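Local coordinates for RsbT co-antagonist protein RsbRA (Bacillus subtilis, PDB 2BNL) that regulates sigma-B in the response to salt and heat stress as a stressosome component, stimulating RsbT kinase activity toward RsbS in vitro, at residues R94-M99 against W114-F119. Numbering follows the deposited sequence.
Sequences RLYTKM and WQIDRF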
loop_
_atom_site.group_PDB
_atom_site.type_symbol
_atom_site.label_atom_id
_atom_site.label_comp_id
_atom_site.label_asym_id
_atom_site.label_seq_id
_atom_site.Cartn_x
_atom_site.Cartn_y
_atom_site.Cartn_z
ATOM N N ARG A 94 -12.913 -3.984 -0.817
ATOM C CA ARG A 94 -14.073 -4.589 -1.309
ATOM C C ARG A 94 -14.297 -6.005 -0.830
ATOM O O ARG A 94 -15.420 -6.392 -0.586
ATOM C CB ARG A 94 -14.128 -4.433 -2.816
ATOM C CG ARG A 94 -14.444 -2.939 -3.147
ATOM C CD ARG A 94 -14.672 -2.624 -4.620
ATOM N NE ARG A 94 -14.453 -1.171 -4.861
ATOM C CZ ARG A 94 -14.874 -0.483 -5.931
ATOM N NH1 ARG A 94 -15.610 -1.062 -6.880
ATOM N NH2 ARG A 94 -14.604 0.799 -6.028
ATOM N N LEU A 95 -13.219 -6.742 -0.629
ATOM C CA LEU A 95 -13.270 -8.057 -0.028
ATOM C C LEU A 95 -13.688 -7.919 1.458
ATOM O O LEU A 95 -14.510 -8.701 1.985
ATOM C CB LEU A 95 -11.897 -8.735 -0.191
ATOM C CG LEU A 95 -11.720 -9.934 0.760
ATOM C CD1 LEU A 95 -12.592 -11.019 0.174
ATOM C CD2 LEU A 95 -10.338 -10.427 0.894
ATOM N N TYR A 96 -13.151 -6.901 2.144
ATOM C CA TYR A 96 -13.606 -6.612 3.468
ATOM C C TYR A 96 -15.144 -6.467 3.574
ATOM O O TYR A 96 -15.787 -7.096 4.397
ATOM C CB TYR A 96 -12.888 -5.396 4.073
ATOM C CG TYR A 96 -13.599 -4.899 5.294
ATOM C CD1 TYR A 96 -13.448 -5.553 6.544
ATOM C CD2 TYR A 96 -14.455 -3.809 5.215
ATOM C CE1 TYR A 96 -14.093 -5.108 7.641
ATOM C CE2 TYR A 96 -15.135 -3.366 6.341
ATOM C CZ TYR A 96 -14.912 -4.017 7.544
ATOM O OH TYR A 96 -15.530 -3.547 8.636
ATOM N N THR A 97 -15.720 -5.659 2.733
ATOM C CA THR A 97 -17.208 -5.429 2.742
ATOM C C THR A 97 -17.931 -6.798 2.577
ATOM O O THR A 97 -18.835 -7.099 3.347
ATOM C CB THR A 97 -17.552 -4.478 1.627
ATOM O OG1 THR A 97 -16.841 -3.253 1.808
ATOM C CG2 THR A 97 -19.066 -4.133 1.562
ATOM N N LYS A 98 -17.472 -7.643 1.619
ATOM C CA LYS A 98 -18.018 -8.983 1.423
ATOM C C LYS A 98 -17.918 -9.822 2.665
ATOM O O LYS A 98 -18.925 -10.383 3.135
ATOM C CB LYS A 98 -17.368 -9.791 0.267
ATOM C CG LYS A 98 -17.536 -9.245 -1.130
ATOM C CD LYS A 98 -18.949 -8.623 -1.320
ATOM C CE LYS A 98 -19.361 -8.275 -2.790
ATOM N NZ LYS A 98 -20.599 -7.498 -2.657
HETATM N N MSE A 99 -16.715 -9.938 3.191
HETATM C CA MSE A 99 -16.484 -10.777 4.363
HETATM C C MSE A 99 -17.158 -10.271 5.625
HETATM O O MSE A 99 -17.638 -11.052 6.455
HETATM C CB MSE A 99 -14.979 -10.894 4.626
HETATM C CG MSE A 99 -14.319 -11.723 3.581
HETATM SE SE MSE A 99 -12.440 -12.156 4.073
HETATM C CE MSE A 99 -12.851 -13.514 5.617
ATOM N N TRP A 114 -7.434 -6.720 10.194
ATOM C CA TRP A 114 -6.041 -7.093 10.424
ATOM C C TRP A 114 -5.660 -8.446 9.775
ATOM O O TRP A 114 -4.485 -8.652 9.350
ATOM C CB TRP A 114 -5.762 -7.033 11.933
ATOM C CG TRP A 114 -5.874 -5.661 12.490
ATOM C CD1 TRP A 114 -6.568 -5.318 13.572
ATOM C CD2 TRP A 114 -5.270 -4.449 12.003
ATOM N NE1 TRP A 114 -6.510 -3.971 13.781
ATOM C CE2 TRP A 114 -5.723 -3.408 12.821
ATOM C CE3 TRP A 114 -4.421 -4.132 10.910
ATOM C CZ2 TRP A 114 -5.325 -2.102 12.645
ATOM C CZ3 TRP A 114 -4.033 -2.869 10.736
ATOM C CH2 TRP A 114 -4.487 -1.845 11.610
ATOM N N GLN A 115 -6.625 -9.349 9.700
ATOM C CA GLN A 115 -6.464 -10.617 8.984
ATOM C C GLN A 115 -6.287 -10.394 7.540
ATOM O O GLN A 115 -5.374 -10.934 6.872
ATOM C CB GLN A 115 -7.692 -11.528 9.193
ATOM C CG GLN A 115 -7.745 -12.136 10.573
ATOM C CD GLN A 115 -9.005 -12.960 10.721
ATOM O OE1 GLN A 115 -10.052 -12.630 10.156
ATOM N NE2 GLN A 115 -8.860 -14.109 11.346
ATOM N N ILE A 116 -7.085 -9.507 7.019
ATOM C CA ILE A 116 -6.950 -9.161 5.621
ATOM C C ILE A 116 -5.632 -8.500 5.283
ATOM O O ILE A 116 -4.950 -8.895 4.277
ATOM C CB ILE A 116 -8.128 -8.284 5.166
ATOM C CG1 ILE A 116 -9.424 -9.159 5.113
ATOM C CG2 ILE A 116 -7.851 -7.716 3.844
ATOM C CD1 ILE A 116 -10.697 -8.376 5.038
ATOM N N ASP A 117 -5.247 -7.561 6.133
ATOM C CA ASP A 117 -4.009 -6.771 5.936
ATOM C C ASP A 117 -2.780 -7.756 6.002
ATOM O O ASP A 117 -1.875 -7.690 5.210
ATOM C CB ASP A 117 -3.918 -5.731 7.052
ATOM C CG ASP A 117 -2.639 -4.935 7.015
ATOM O OD1 ASP A 117 -2.565 -4.064 6.171
ATOM O OD2 ASP A 117 -1.720 -5.292 7.758
ATOM N N ARG A 118 -2.803 -8.610 6.988
ATOM C CA ARG A 118 -1.726 -9.584 7.177
ATOM C C ARG A 118 -1.448 -10.432 5.910
ATOM O O ARG A 118 -0.316 -10.757 5.560
ATOM C CB ARG A 118 -2.094 -10.469 8.291
ATOM C CG ARG A 118 -0.962 -10.899 9.026
ATOM C CD ARG A 118 -1.273 -12.049 9.959
ATOM N NE ARG A 118 -0.012 -12.836 10.040
ATOM C CZ ARG A 118 0.283 -13.933 9.341
ATOM N NH1 ARG A 118 -0.580 -14.481 8.537
ATOM N NH2 ARG A 118 1.477 -14.502 9.493
ATOM N N PHE A 119 -2.520 -10.870 5.290
ATOM C CA PHE A 119 -2.433 -11.670 4.058
ATOM C C PHE A 119 -1.982 -10.868 2.834
ATOM O O PHE A 119 -1.090 -11.276 2.115
ATOM C CB PHE A 119 -3.739 -12.376 3.854
ATOM C CG PHE A 119 -3.794 -13.204 2.639
ATOM C CD1 PHE A 119 -3.052 -14.334 2.535
ATOM C CD2 PHE A 119 -4.494 -12.744 1.506
ATOM C CE1 PHE A 119 -3.111 -15.152 1.333
ATOM C CE2 PHE A 119 -4.509 -13.464 0.349
ATOM C CZ PHE A 119 -3.856 -14.692 0.252
#
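I116 reaches across from helix 109-135 and puts its end methyl against the backbone of helix 81-100 at Y96. The bond from CA to CB is directed at the partner helix, but CB itself makes no contact there. One carbon on, CG1 is only loosely approached by L95, with L95 CD2 4.5 Å from I116 CG1. The branch is extended: CG1 lies beside the backbone N (chi1 -71°), anti to the carbonyl carbon, and CD1 continues almost straight on, carrying the methyl across the gap. CD1 then meets Y96 from its backbone side, 3.7 Å from Y96 CA and 3.8 Å from Y96 CB, and sits at the edge of the phenol ring, near its plane, rather than over a face. The selenium of M99, a selenomethionine, comes in beside the same methyl, with M99 SE 4.3 Å from I116 CD1.

The two helices are the last two of this N-terminal domain, a nonheme globin, and probably correspond to its G and H helices. Here they run roughly antiparallel, 141° between directions, with axes 10.8 Å apart, and Y96 and I116 are the pair with the nearest CA atoms, 7.4 Å apart.

Y96 turns its ring along another path: with CG anti to the backbone N (chi1 166°), it leaves the methyl at its base and heads for the dimer interface, where it meets the ring of W114 of the second subunit. F10 of helix 5-13 packs on both L95 and M99, while L18 of helix 15-30 also touches L95.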